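Long-range contacts in ribonuclease J (Methanolobus psychrophilus R15, PDB 5HAB), which is an archaeal exoribonuclease of the metallo-beta-lactamase/beta-CASP family, probably trimming RNA from its 5' end by metal-dependent hydrolysis: residues Arg72-Glu77 and Leu116-Ala121; Ile165-Ile170 and Val180-His185; Gly233-Thr238 and Ala411-His416. The protein carries 1 engineered substitution. One frame throughout, in Å; residues are numbered along the deposited sequence.

Interaction 1 (Arg72-Glu77 and Leu116-Ala121); sequences RMHSLE and LAHRYA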
ATOM      1  N   ARG B  72      -6.287   6.248  37.441  1.00103.14           N
ATOM      2  CA  ARG B  72      -6.178   5.467  38.668  1.00106.71           C
ATOM      3  C   ARG B  72      -4.830   4.760  38.697  1.00107.83           C
ATOM      4  O   ARG B  72      -4.252   4.550  39.765  1.00 98.92           O
ATOM      5  CB  ARG B  72      -7.317   4.453  38.795  1.00106.06           C
ATOM      6  CG  ARG B  72      -8.306   4.726  39.921  1.00109.76           C
ATOM      7  CD  ARG B  72      -9.377   3.639  39.979  1.00119.29           C
ATOM      8  NE  ARG B  72      -8.823   2.333  40.338  1.00123.70           N
ATOM      9  CZ  ARG B  72      -9.459   1.177  40.176  1.00111.52           C
ATOM     10  NH1 ARG B  72     -10.675   1.152  39.648  1.00111.06           N
ATOM     11  NH2 ARG B  72      -8.876   0.041  40.535  1.00102.92           N
ATOM     12  N   MET B  73      -4.340   4.384  37.518  1.00106.69           N
ATOM     13  CA  MET B  73      -3.044   3.726  37.423  1.00 90.71           C
ATOM     14  C   MET B  73      -1.963   4.740  37.744  1.00 75.50           C
ATOM     15  O   MET B  73      -2.020   5.878  37.281  1.00 72.33           O
ATOM     16  CB  MET B  73      -2.802   3.147  36.026  1.00 84.15           C
ATOM     17  CG  MET B  73      -3.747   2.036  35.609  1.00102.68           C
ATOM     18  SD  MET B  73      -3.505   1.546  33.885  1.00100.20           S
ATOM     19  CE  MET B  73      -3.861   3.065  33.016  1.00 76.42           C
ATOM     20  N   HIS B  74      -0.978   4.342  38.538  1.00 63.71           N
ATOM     21  CA  HIS B  74       0.142   5.234  38.785  1.00 79.55           C
ATOM     22  C   HIS B  74       1.309   4.907  37.858  1.00 78.71           C
ATOM     23  O   HIS B  74       1.219   4.016  37.008  1.00 65.87           O
ATOM     24  CB  HIS B  74       0.582   5.211  40.249  1.00 81.81           C
ATOM     25  CG  HIS B  74       1.162   6.517  40.703  1.00 85.18           C
ATOM     26  ND1 HIS B  74       2.518   6.727  40.845  1.00 65.46           N
ATOM     27  CD2 HIS B  74       0.567   7.700  40.989  1.00 75.22           C
ATOM     28  CE1 HIS B  74       2.729   7.974  41.227  1.00 69.54           C
ATOM     29  NE2 HIS B  74       1.563   8.586  41.321  1.00 74.40           N
ATOM     30  N   SER B  75       2.389   5.662  38.027  1.00 65.85           N
ATOM     31  CA  SER B  75       3.503   5.711  37.092  1.00 59.64           C
ATOM     32  C   SER B  75       4.062   4.368  36.627  1.00 57.72           C
ATOM     33  O   SER B  75       4.283   4.188  35.437  1.00 60.03           O
ATOM     34  CB  SER B  75       4.640   6.516  37.721  1.00 43.45           C
ATOM     35  OG  SER B  75       4.178   7.784  38.145  1.00 73.62           O
ATOM     36  N   LEU B  76       4.269   3.422  37.535  1.00 44.21           N
ATOM     37  CA  LEU B  76       5.000   2.211  37.162  1.00 49.07           C
ATOM     38  C   LEU B  76       4.193   1.298  36.250  1.00 48.19           C
ATOM     39  O   LEU B  76       4.754   0.642  35.371  1.00 56.94           O
ATOM     40  CB  LEU B  76       5.455   1.440  38.403  1.00 45.92           C
ATOM     41  CG  LEU B  76       6.896   1.708  38.860  1.00 76.31           C
ATOM     42  CD1 LEU B  76       7.232   3.200  38.887  1.00 64.69           C
ATOM     43  CD2 LEU B  76       7.165   1.071  40.219  1.00 75.50           C
ATOM     44  N   GLU B  77       2.880   1.277  36.434  1.00 46.02           N
ATOM     45  CA  GLU B  77       2.027   0.430  35.616  1.00 53.29           C
ATOM     46  C   GLU B  77       1.961   1.022  34.212  1.00 50.59           C
ATOM     47  O   GLU B  77       2.007   0.305  33.209  1.00 40.90           O
ATOM     48  CB  GLU B  77       0.634   0.317  36.236  1.00 61.72           C
ATOM     49  CG  GLU B  77      -0.396  -0.389  35.378  1.00 79.68           C
ATOM     50  CD  GLU B  77      -1.731  -0.534  36.086  1.00108.71           C
ATOM     51  OE1 GLU B  77      -2.655  -1.143  35.505  1.00104.34           O
ATOM     52  OE2 GLU B  77      -1.860  -0.032  37.226  1.00 95.97           O
ATOM     53  N   LEU B 116       5.150  11.799  36.428  1.00 43.48           N
ATOM     54  CA  LEU B 116       6.581  11.658  36.680  1.00 47.57           C
ATOM     55  C   LEU B 116       7.235  12.940  37.210  1.00 43.82           C
ATOM     56  O   LEU B 116       8.282  12.873  37.856  1.00 44.34           O
ATOM     57  CB  LEU B 116       7.305  11.210  35.405  1.00 36.35           C
ATOM     58  CG  LEU B 116       6.875   9.915  34.717  1.00 47.03           C
ATOM     59  CD1 LEU B 116       7.571   9.788  33.372  1.00 38.37           C
ATOM     60  CD2 LEU B 116       7.173   8.713  35.587  1.00 38.26           C
ATOM     61  N   ALA B 117       6.649  14.100  36.919  1.00 28.34           N
ATOM     62  CA  ALA B 117       7.310  15.360  37.261  1.00 43.66           C
ATOM     63  C   ALA B 117       7.454  15.568  38.775  1.00 55.17           C
ATOM     64  O   ALA B 117       8.425  16.175  39.233  1.00 41.34           O
ATOM     65  CB  ALA B 117       6.567  16.528  36.651  1.00 31.24           C
ATOM     66  N   HIS B 118       6.508  15.043  39.549  1.00 48.26           N
ATOM     67  CA  HIS B 118       6.467  15.306  40.987  1.00 51.79           C
ATOM     68  C   HIS B 118       7.585  14.602  41.752  1.00 53.30           C
ATOM     69  O   HIS B 118       7.773  14.848  42.942  1.00 59.96           O
ATOM     70  CB  HIS B 118       5.107  14.906  41.572  1.00 47.27           C
ATOM     71  CG  HIS B 118       4.807  13.443  41.473  1.00 49.74           C
ATOM     72  ND1 HIS B 118       5.398  12.504  42.289  1.00 50.33           N
ATOM     73  CD2 HIS B 118       3.961  12.761  40.665  1.00 58.31           C
ATOM     74  CE1 HIS B 118       4.942  11.304  41.978  1.00 61.44           C
ATOM     75  NE2 HIS B 118       4.068  11.432  40.997  1.00 56.87           N
ATOM     76  N   ARG B 119       8.305  13.708  41.081  1.00 52.63           N
ATOM     77  CA  ARG B 119       9.413  12.995  41.710  1.00 48.22           C
ATOM     78  C   ARG B 119      10.736  13.744  41.606  1.00 51.37           C
ATOM     79  O   ARG B 119      11.724  13.357  42.227  1.00 63.59           O
ATOM     80  CB  ARG B 119       9.561  11.601  41.106  1.00 33.82           C
ATOM     81  CG  ARG B 119       8.513  10.635  41.603  1.00 50.07           C
ATOM     82  CD  ARG B 119       8.803   9.215  41.172  1.00 48.77           C
ATOM     83  NE  ARG B 119       7.661   8.362  41.470  1.00 50.87           N
ATOM     84  CZ  ARG B 119       6.719   8.054  40.589  1.00 75.48           C
ATOM     85  NH1 ARG B 119       6.783   8.546  39.359  1.00 70.94           N
ATOM     86  NH2 ARG B 119       5.708   7.271  40.940  1.00 67.01           N
ATOM     87  N   TYR B 120      10.758  14.813  40.818  1.00 53.95           N
ATOM     88  CA  TYR B 120      11.977  15.594  40.647  1.00 44.16           C
ATOM     89  C   TYR B 120      11.879  16.910  41.407  1.00 51.38           C
ATOM     90  O   TYR B 120      10.834  17.562  41.408  1.00 44.85           O
ATOM     91  CB  TYR B 120      12.259  15.848  39.163  1.00 48.32           C
ATOM     92  CG  TYR B 120      12.476  14.580  38.373  1.00 45.05           C
ATOM     93  CD1 TYR B 120      13.733  13.992  38.294  1.00 41.70           C
ATOM     94  CD2 TYR B 120      11.417  13.955  37.728  1.00 43.09           C
ATOM     95  CE1 TYR B 120      13.932  12.825  37.579  1.00 37.01           C
ATOM     96  CE2 TYR B 120      11.605  12.787  37.015  1.00 39.28           C
ATOM     97  CZ  TYR B 120      12.861  12.227  36.943  1.00 43.70           C
ATOM     98  OH  TYR B 120      13.038  11.065  36.229  1.00 43.94           O
ATOM     99  N   ALA B 121      12.973  17.284  42.063  1.00 62.09           N
ATOM    100  CA  ALA B 121      13.050  18.544  42.789  1.00 61.59           C
ATOM    101  C   ALA B 121      13.467  19.662  41.841  1.00 63.79           C
ATOM    102  O   ALA B 121      14.574  20.197  41.927  1.00 48.73           O
ATOM    103  CB  ALA B 121      14.021  18.432  43.953  1.00 65.58           C
TER
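At the start of helix 75-81, His74 and Ser75 meet the side chains of His118 and Arg119, which belong to the loop running from helix 113-116 towards strand 124-126. The backbones keep their distance: the closest CA atoms, of Ser75 and Leu116, are 6.7 Å apart, and long side chains must span the gap. Arg119 suits this task. Its chain is extended from CG to NE and carries the guanidinium edge-on to the serine hydroxyl, with Ser75 OG 3.0 Å from Arg119 NH1 and 3.2 Å from Arg119 NH2. A small hydroxyl residue fits at the edge of such a group. The hydrogen of that hydroxyl is engaged by the backbone O of Lys115, a bond that pins the first turn of the helix to the neighbouring one. His74, at the N-cap position, meets Arg119 from the opposite direction. Arg119 NH2 lies at the edge of the imidazole, 3.1 Å from His74 CE1, and the ring and guanidinium planes stand almost perpendicular, at 85°. In the metallo-beta-lactamase domain this patch ties two short helical pieces together near the surface. His118 completes the group from above the arginine: its CE1 sits 3.9 Å over the centre of the Arg119 guanidinium. A chi1 of 64°, which holds CG between the backbone N and the carbonyl carbon, turns its ring towards His74. The two imidazoles touch rim to rim, His118 NE2 being 3.7 Å from His74 CE1, with their planes inclined at 49°. So near an arginine, both rings would probably be harder to protonate. On the buried side the contact turns apolar, where Leu116 CD2 rests 4.0 Å from Ser75 CB and the leucine also packs on Met55.

Interaction 2 (Ile165-Ile170 and Val180-His185); sequences ITIEFI and VFVAIH
Glu168 OE1 takes the N-H of His185 NE2 in a short hydrogen bond of 2.5 Å, while Glu168 OE2 forms a salt bridge with Arg213. Glu168 OE1 sits near the imidazole plane and is met nearly along its C-O axis, the carboxylate and ring planes being nearly coplanar (18°). With CG anti to N (chi1 175°), the extended glutamate reaches along the sheet to its diagonal neighbour. The two strands form an antiparallel beta hairpin in one of the two sheets of the metallo-beta-lactamase sandwich. Its hydrogen-bonded pairs are Thr166-His185, Glu168-Ala183 and Ile170-Phe181; Glu168 N to Ala183 O, 2.9 Å, is nearly straight at 173°. Thr166, Glu168, Ile170, Phe181, Ala183 and His185 lie on the face covered by helix 211-220, and the small Ala183 suits the space beside Ile170 and Glu168. Ile167, Phe169, Val182 and Ile184 lie on the other face, where Ile167, Val182 and Ile184 pack on strand 49-53 of the second sheet. Branched residues serve well here: Ile167 CG2 lies 3.8 Å from Val182 CG2. Near the turn of the hairpin, Val180 CG2 makes a CH-pi contact over the Phe169 ring, 3.8 Å from its centroid.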
ATOM      1  N   ILE B 165      24.889  27.052  33.191  1.00 51.22           N
ATOM      2  CA  ILE B 165      23.779  26.607  32.360  1.00 40.37           C
ATOM      3  C   ILE B 165      22.733  27.702  32.210  1.00 46.09           C
ATOM      4  O   ILE B 165      22.201  28.191  33.209  1.00 50.31           O
ATOM      5  CB  ILE B 165      23.125  25.339  32.946  1.00 43.80           C
ATOM      6  CG1 ILE B 165      24.120  24.180  32.983  1.00 40.48           C
ATOM      7  CG2 ILE B 165      21.869  24.971  32.172  1.00 41.21           C
ATOM      8  CD1 ILE B 165      23.561  22.943  33.625  1.00 34.57           C
ATOM      9  N   THR B 166      22.433  28.090  30.972  1.00 50.85           N
ATOM     10  CA  THR B 166      21.279  28.972  30.746  1.00 47.96           C
ATOM     11  C   THR B 166      20.336  28.360  29.715  1.00 52.51           C
ATOM     12  O   THR B 166      20.769  27.631  28.832  1.00 46.04           O
ATOM     13  CB  THR B 166      21.684  30.386  30.271  1.00 52.84           C
ATOM     14  OG1 THR B 166      22.242  30.312  28.955  1.00 58.45           O
ATOM     15  CG2 THR B 166      22.691  31.017  31.221  1.00 42.13           C
ATOM     16  N   ILE B 167      19.049  28.668  29.823  1.00 51.72           N
ATOM     17  CA  ILE B 167      18.064  28.140  28.893  1.00 36.17           C
ATOM     18  C   ILE B 167      17.427  29.255  28.072  1.00 47.22           C
ATOM     19  O   ILE B 167      16.831  30.182  28.618  1.00 49.68           O
ATOM     20  CB  ILE B 167      16.990  27.345  29.652  1.00 41.75           C
ATOM     21  CG1 ILE B 167      17.582  26.048  30.209  1.00 38.16           C
ATOM     22  CG2 ILE B 167      15.792  27.063  28.762  1.00 37.73           C
ATOM     23  CD1 ILE B 167      16.617  25.268  31.077  1.00 41.89           C
ATOM     24  N   GLU B 168      17.534  29.130  26.752  1.00 42.81           N
ATOM     25  CA  GLU B 168      16.958  30.083  25.808  1.00 35.30           C
ATOM     26  C   GLU B 168      15.797  29.454  25.034  1.00 50.98           C
ATOM     27  O   GLU B 168      15.910  28.331  24.549  1.00 46.55           O
ATOM     28  CB  GLU B 168      18.036  30.579  24.838  1.00 41.17           C
ATOM     29  CG  GLU B 168      17.537  31.493  23.726  1.00 39.46           C
ATOM     30  CD  GLU B 168      18.651  31.914  22.784  1.00 46.65           C
ATOM     31  OE1 GLU B 168      19.807  31.498  23.009  1.00 45.15           O
ATOM     32  OE2 GLU B 168      18.379  32.677  21.831  1.00 44.98           O
ATOM     33  N   PHE B 169      14.683  30.172  24.930  1.00 41.19           N
ATOM     34  CA  PHE B 169      13.577  29.748  24.077  1.00 37.00           C
ATOM     35  C   PHE B 169      13.641  30.470  22.730  1.00 53.98           C
ATOM     36  O   PHE B 169      13.883  31.678  22.679  1.00 47.34           O
ATOM     37  CB  PHE B 169      12.226  30.014  24.747  1.00 34.30           C
ATOM     38  CG  PHE B 169      11.825  28.978  25.767  1.00 35.44           C
ATOM     39  CD1 PHE B 169      12.676  27.940  26.102  1.00 34.58           C
ATOM     40  CD2 PHE B 169      10.580  29.037  26.376  1.00 34.54           C
ATOM     41  CE1 PHE B 169      12.300  26.986  27.039  1.00 30.05           C
ATOM     42  CE2 PHE B 169      10.199  28.087  27.312  1.00 35.92           C
ATOM     43  CZ  PHE B 169      11.060  27.061  27.642  1.00 36.02           C
ATOM     44  N   ILE B 170      13.436  29.729  21.644  1.00 49.75           N
ATOM     45  CA  ILE B 170      13.355  30.322  20.308  1.00 38.78           C
ATOM     46  C   ILE B 170      12.005  29.962  19.715  1.00 44.42           C
ATOM     47  O   ILE B 170      11.621  28.803  19.739  1.00 52.31           O
ATOM     48  CB  ILE B 170      14.497  29.837  19.406  1.00 43.42           C
ATOM     49  CG1 ILE B 170      15.845  30.108  20.065  1.00 44.57           C
ATOM     50  CG2 ILE B 170      14.421  30.494  18.036  1.00 45.73           C
ATOM     51  CD1 ILE B 170      16.932  29.213  19.570  1.00 53.75           C
ATOM     52  N   VAL B 180       8.361  26.175  21.104  1.00 33.03           N
ATOM     53  CA  VAL B 180       9.729  26.689  21.062  1.00 29.59           C
ATOM     54  C   VAL B 180      10.791  25.608  20.804  1.00 34.44           C
ATOM     55  O   VAL B 180      10.638  24.454  21.211  1.00 30.89           O
ATOM     56  CB  VAL B 180      10.059  27.442  22.373  1.00 36.84           C
ATOM     57  CG1 VAL B 180       9.162  28.662  22.530  1.00 32.57           C
ATOM     58  CG2 VAL B 180       9.924  26.517  23.584  1.00 28.69           C
ATOM     59  N   PHE B 181      11.858  25.993  20.107  1.00 29.19           N
ATOM     60  CA  PHE B 181      13.135  25.302  20.205  1.00 28.78           C
ATOM     61  C   PHE B 181      13.726  25.685  21.550  1.00 48.99           C
ATOM     62  O   PHE B 181      13.545  26.823  22.005  1.00 40.61           O
ATOM     63  CB  PHE B 181      14.121  25.710  19.099  1.00 30.84           C
ATOM     64  CG  PHE B 181      13.717  25.303  17.702  1.00 35.69           C
ATOM     65  CD1 PHE B 181      12.601  24.525  17.470  1.00 28.48           C
ATOM     66  CD2 PHE B 181      14.491  25.694  16.618  1.00 39.55           C
ATOM     67  CE1 PHE B 181      12.252  24.164  16.186  1.00 42.00           C
ATOM     68  CE2 PHE B 181      14.150  25.332  15.335  1.00 36.61           C
ATOM     69  CZ  PHE B 181      13.029  24.567  15.116  1.00 33.09           C
ATOM     70  N   VAL B 182      14.464  24.778  22.177  1.00 40.45           N
ATOM     71  CA  VAL B 182      15.164  25.170  23.396  1.00 46.40           C
ATOM     72  C   VAL B 182      16.667  25.009  23.209  1.00 43.14           C
ATOM     73  O   VAL B 182      17.141  23.972  22.752  1.00 42.81           O
ATOM     74  CB  VAL B 182      14.647  24.384  24.634  1.00 44.37           C
ATOM     75  CG1 VAL B 182      14.571  22.903  24.353  1.00 44.29           C
ATOM     76  CG2 VAL B 182      15.536  24.642  25.842  1.00 37.14           C
ATOM     77  N   ALA B 183      17.403  26.072  23.528  1.00 44.91           N
ATOM     78  CA  ALA B 183      18.861  26.055  23.494  1.00 31.66           C
ATOM     79  C   ALA B 183      19.426  26.086  24.912  1.00 46.68           C
ATOM     80  O   ALA B 183      19.164  27.010  25.681  1.00 41.20           O
ATOM     81  CB  ALA B 183      19.398  27.228  22.684  1.00 34.54           C
ATOM     82  N   ILE B 184      20.185  25.054  25.253  1.00 38.80           N
ATOM     83  CA  ILE B 184      20.866  24.970  26.531  1.00 34.62           C
ATOM     84  C   ILE B 184      22.299  25.458  26.354  1.00 44.15           C
ATOM     85  O   ILE B 184      23.131  24.778  25.758  1.00 40.10           O
ATOM     86  CB  ILE B 184      20.812  23.542  27.092  1.00 37.26           C
ATOM     87  CG1 ILE B 184      19.357  23.130  27.314  1.00 26.74           C
ATOM     88  CG2 ILE B 184      21.609  23.436  28.382  1.00 42.43           C
ATOM     89  CD1 ILE B 184      19.189  21.711  27.753  1.00 31.79           C
ATOM     90  N   HIS B 185      22.579  26.650  26.864  1.00 51.12           N
ATOM     91  CA  HIS B 185      23.913  27.222  26.767  1.00 47.35           C
ATOM     92  C   HIS B 185      24.790  26.725  27.909  1.00 44.96           C
ATOM     93  O   HIS B 185      24.421  26.816  29.095  1.00 53.65           O
ATOM     94  CB  HIS B 185      23.854  28.749  26.763  1.00 39.93           C
ATOM     95  CG  HIS B 185      23.064  29.319  25.626  1.00 38.49           C
ATOM     96  ND1 HIS B 185      23.614  29.561  24.385  1.00 46.53           N
ATOM     97  CD2 HIS B 185      21.767  29.697  25.542  1.00 38.21           C
ATOM     98  CE1 HIS B 185      22.691  30.064  23.587  1.00 52.95           C
ATOM     99  NE2 HIS B 185      21.562  30.158  24.264  1.00 39.67           N
TER

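Interaction 3 (Gly233-Thr238 and Ala411-His416); sequences GRNGKT and AYREDH. With SO4 (sulfate ion), chain K.
A chi1 of -75° sets CG of Tyr412 beside its own N and stands the ring between Arg234 and Thr238. Arg413 has CG anti to N and bends at chi3, curling its guanidinium past Gly233 and Asn235. The broad, flat tyrosine ring is clamped by CH-pi contacts: Arg234 CB lies 3.9 Å from the centroid over one face, Thr238 CA 3.8 Å over the other. Loop carbonyls meet N-H groups of the first helical turn, which have no partner in a preceding turn. Arg413 N binds Arg234 O and Glu414 N binds Gly236 O, both at 3.0 Å. At Gly236 (phi 87°, psi -143°) a CB would press on the carbonyl O of Asn235, so glycine fits. Asp415 OD2 takes two N-H groups: its syn lone pair receives Thr238 N at 2.7 Å, its anti lone pair N of Tyr412, the N-cap residue, at 2.8 Å. Arg413 NH2 donates almost straight to O3 of a sulfate, 3.2 Å away, also bound by Lys395 of the second subunit, which holds Asn235 through Asp403 and Glu414 through Arg400. This site in the RNA specificity region, its nearest atom about 4 Å from bound RNA, may contribute to binding it. The loop following strand 222-228 lies across the start of helix 413-423, where Arg413 and His416 pack on Met444 of helix 435-447 and His416 touches strand 222-228.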
ATOM      1  N   GLY B 233      11.227  11.581   6.315  1.00 34.30           N
ATOM      2  CA  GLY B 233      11.071  10.768   5.129  1.00 41.23           C
ATOM      3  C   GLY B 233      10.220  11.418   4.055  1.00 51.92           C
ATOM      4  O   GLY B 233      10.307  11.042   2.888  1.00 49.00           O
ATOM      5  N   ARG B 234       9.400  12.395   4.442  1.00 44.67           N
ATOM      6  CA  ARG B 234       8.513  13.056   3.487  1.00 32.59           C
ATOM      7  C   ARG B 234       9.276  14.074   2.660  1.00 38.49           C
ATOM      8  O   ARG B 234      10.068  14.867   3.171  1.00 35.07           O
ATOM      9  CB  ARG B 234       7.327  13.718   4.195  1.00 31.57           C
ATOM     10  CG  ARG B 234       6.386  12.714   4.837  1.00 30.81           C
ATOM     11  CD  ARG B 234       5.121  13.347   5.391  1.00 34.91           C
ATOM     12  NE  ARG B 234       4.192  12.315   5.843  1.00 64.17           N
ATOM     13  CZ  ARG B 234       3.036  12.550   6.456  1.00 73.93           C
ATOM     14  NH1 ARG B 234       2.651  13.794   6.706  1.00 62.79           N
ATOM     15  NH2 ARG B 234       2.267  11.534   6.827  1.00 68.57           N
ATOM     16  N   ASN B 235       9.028  14.020   1.362  1.00 37.82           N
ATOM     17  CA  ASN B 235       9.758  14.807   0.390  1.00 35.39           C
ATOM     18  C   ASN B 235       9.341  16.278   0.396  1.00 32.17           C
ATOM     19  O   ASN B 235       8.169  16.603   0.587  1.00 41.09           O
ATOM     20  CB  ASN B 235       9.553  14.189  -0.996  1.00 56.43           C
ATOM     21  CG  ASN B 235      10.082  15.056  -2.103  1.00 45.26           C
ATOM     22  OD1 ASN B 235       9.471  16.062  -2.462  1.00 56.99           O
ATOM     23  ND2 ASN B 235      11.230  14.673  -2.656  1.00 59.90           N
ATOM     24  N   GLY B 236      10.309  17.164   0.189  1.00 34.55           N
ATOM     25  CA  GLY B 236      10.029  18.580   0.037  1.00 30.16           C
ATOM     26  C   GLY B 236       9.970  19.366   1.330  1.00 41.89           C
ATOM     27  O   GLY B 236      10.743  19.119   2.256  1.00 35.08           O
ATOM     28  N   LYS B 237       9.061  20.333   1.380  1.00 37.69           N
ATOM     29  CA  LYS B 237       8.905  21.191   2.549  1.00 34.77           C
ATOM     30  C   LYS B 237       7.483  21.079   3.076  1.00 38.33           C
ATOM     31  O   LYS B 237       6.559  20.801   2.311  1.00 33.83           O
ATOM     32  CB  LYS B 237       9.238  22.645   2.214  1.00 32.77           C
ATOM     33  CG  LYS B 237       8.207  23.333   1.337  1.00 38.57           C
ATOM     34  CD  LYS B 237       8.605  24.768   1.039  1.00 47.51           C
ATOM     35  CE  LYS B 237       8.610  25.619   2.298  1.00 53.26           C
ATOM     36  NZ  LYS B 237       8.965  27.033   1.990  1.00 63.54           N
ATOM     37  N   THR B 238       7.311  21.245   4.386  1.00 38.11           N
ATOM     38  CA  THR B 238       5.977  21.190   4.968  1.00 35.20           C
ATOM     39  C   THR B 238       5.137  22.336   4.429  1.00 32.52           C
ATOM     40  O   THR B 238       5.556  23.490   4.478  1.00 38.85           O
ATOM     41  CB  THR B 238       5.993  21.281   6.507  1.00 30.79           C
ATOM     42  OG1 THR B 238       6.995  20.409   7.040  1.00 33.76           O
ATOM     43  CG2 THR B 238       4.648  20.868   7.057  1.00 31.19           C
ATOM     44  N   ALA B 411       8.163  19.064  10.302  1.00 29.01           N
ATOM     45  CA  ALA B 411       9.130  19.401   9.264  1.00 28.96           C
ATOM     46  C   ALA B 411       9.330  18.267   8.257  1.00 39.14           C
ATOM     47  O   ALA B 411       9.413  17.089   8.624  1.00 27.42           O
ATOM     48  CB  ALA B 411      10.459  19.764   9.896  1.00 26.11           C
ATOM     49  N   TYR B 412       9.406  18.631   6.984  1.00 34.17           N
ATOM     50  CA  TYR B 412       9.708  17.661   5.939  1.00 37.63           C
ATOM     51  C   TYR B 412      11.222  17.600   5.744  1.00 29.37           C
ATOM     52  O   TYR B 412      11.967  18.306   6.423  1.00 34.30           O
ATOM     53  CB  TYR B 412       9.004  18.025   4.625  1.00 32.78           C
ATOM     54  CG  TYR B 412       7.521  17.730   4.610  1.00 35.18           C
ATOM     55  CD1 TYR B 412       6.848  17.399   5.778  1.00 21.98           C
ATOM     56  CD2 TYR B 412       6.796  17.765   3.424  1.00 27.35           C
ATOM     57  CE1 TYR B 412       5.489  17.127   5.770  1.00 29.88           C
ATOM     58  CE2 TYR B 412       5.438  17.488   3.405  1.00 23.75           C
ATOM     59  CZ  TYR B 412       4.791  17.173   4.581  1.00 35.35           C
ATOM     60  OH  TYR B 412       3.441  16.900   4.576  1.00 36.09           O
ATOM     61  N   ARG B 413      11.667  16.758   4.819  1.00 29.02           N
ATOM     62  CA  ARG B 413      13.092  16.525   4.596  1.00 34.67           C
ATOM     63  C   ARG B 413      13.885  17.814   4.356  1.00 30.66           C
ATOM     64  O   ARG B 413      14.930  18.018   4.972  1.00 38.79           O
ATOM     65  CB  ARG B 413      13.289  15.534   3.434  1.00 23.94           C
ATOM     66  CG  ARG B 413      14.748  15.203   3.148  1.00 35.97           C
ATOM     67  CD  ARG B 413      14.942  14.205   2.001  1.00 42.26           C
ATOM     68  NE  ARG B 413      14.108  13.008   2.136  1.00 42.51           N
ATOM     69  CZ  ARG B 413      13.242  12.573   1.223  1.00 47.16           C
ATOM     70  NH1 ARG B 413      13.068  13.238   0.088  1.00 46.38           N
ATOM     71  NH2 ARG B 413      12.544  11.467   1.451  1.00 46.99           N
ATOM     72  N   GLU B 414      13.397  18.687   3.480  1.00 28.53           N
ATOM     73  CA  GLU B 414      14.149  19.889   3.120  1.00 27.18           C
ATOM     74  C   GLU B 414      14.140  20.930   4.240  1.00 32.86           C
ATOM     75  O   GLU B 414      15.066  21.744   4.356  1.00 40.42           O
ATOM     76  CB  GLU B 414      13.596  20.500   1.829  1.00 34.24           C
ATOM     77  CG  GLU B 414      13.606  19.548   0.640  1.00 35.95           C
ATOM     78  CD  GLU B 414      14.943  18.862   0.453  1.00 40.60           C
ATOM     79  OE1 GLU B 414      15.977  19.558   0.492  1.00 42.46           O
ATOM     80  OE2 GLU B 414      14.963  17.630   0.249  1.00 34.01           O
ATOM     81  N   ASP B 415      13.092  20.907   5.056  1.00 29.39           N
ATOM     82  CA  ASP B 415      13.058  21.730   6.259  1.00 40.40           C
ATOM     83  C   ASP B 415      14.199  21.324   7.193  1.00 36.00           C
ATOM     84  O   ASP B 415      14.913  22.175   7.736  1.00 37.47           O
ATOM     85  CB  ASP B 415      11.710  21.596   6.962  1.00 30.22           C
ATOM     86  CG  ASP B 415      10.556  22.030   6.081  1.00 36.36           C
ATOM     87  OD1 ASP B 415      10.599  23.167   5.573  1.00 44.56           O
ATOM     88  OD2 ASP B 415       9.613  21.231   5.884  1.00 40.19           O
ATOM     89  N   HIS B 416      14.384  20.018   7.357  1.00 29.90           N
ATOM     90  CA  HIS B 416      15.499  19.506   8.151  1.00 28.30           C
ATOM     91  C   HIS B 416      16.834  19.841   7.516  1.00 33.60           C
ATOM     92  O   HIS B 416      17.802  20.129   8.213  1.00 29.16           O
ATOM     93  CB  HIS B 416      15.375  17.998   8.343  1.00 20.79           C
ATOM     94  CG  HIS B 416      14.405  17.612   9.412  1.00 31.94           C
ATOM     95  ND1 HIS B 416      14.586  17.962  10.734  1.00 28.29           N
ATOM     96  CD2 HIS B 416      13.246  16.911   9.360  1.00 30.17           C
ATOM     97  CE1 HIS B 416      13.580  17.491  11.450  1.00 26.71           C
ATOM     98  NE2 HIS B 416      12.754  16.849  10.642  1.00 31.06           N
TER
HETATM   99  S   SO4 K 503      11.162  10.116  -1.932  1.00 94.34           S
HETATM  100  O1  SO4 K 503      10.241   9.474  -2.864  1.00 87.80           O
HETATM  101  O2  SO4 K 503      11.804  11.257  -2.581  1.00 81.02           O
HETATM  102  O3  SO4 K 503      10.418  10.573  -0.762  1.00 69.64           O
HETATM  103  O4  SO4 K 503      12.181   9.155  -1.515  1.00110.60           O
HETATM  104  O   HOH W   1       8.135  24.187   5.225  1.00 42.37           O

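In the fold
Interaction 2 is the core contact, a continuous strand pair with most of its side chains buried between a helix and the second sheet; its one polar side-chain link across the strands joins a buried glutamate to a partly exposed histidine. Interactions 1 and 3 are only partly buried and rest on side chains and helix starts. They lie on opposite sides of the chain's centre, with centres 36 Å apart. Interaction 1 is a basic cluster touching no other subunit, whereas interaction 3 abuts the second subunit, and its nearest atom is about 4 Å from the bound RNA. Interaction 3 also spans most sequence, joining the two ends of the 172-residue stretch that includes the beta-CASP domain.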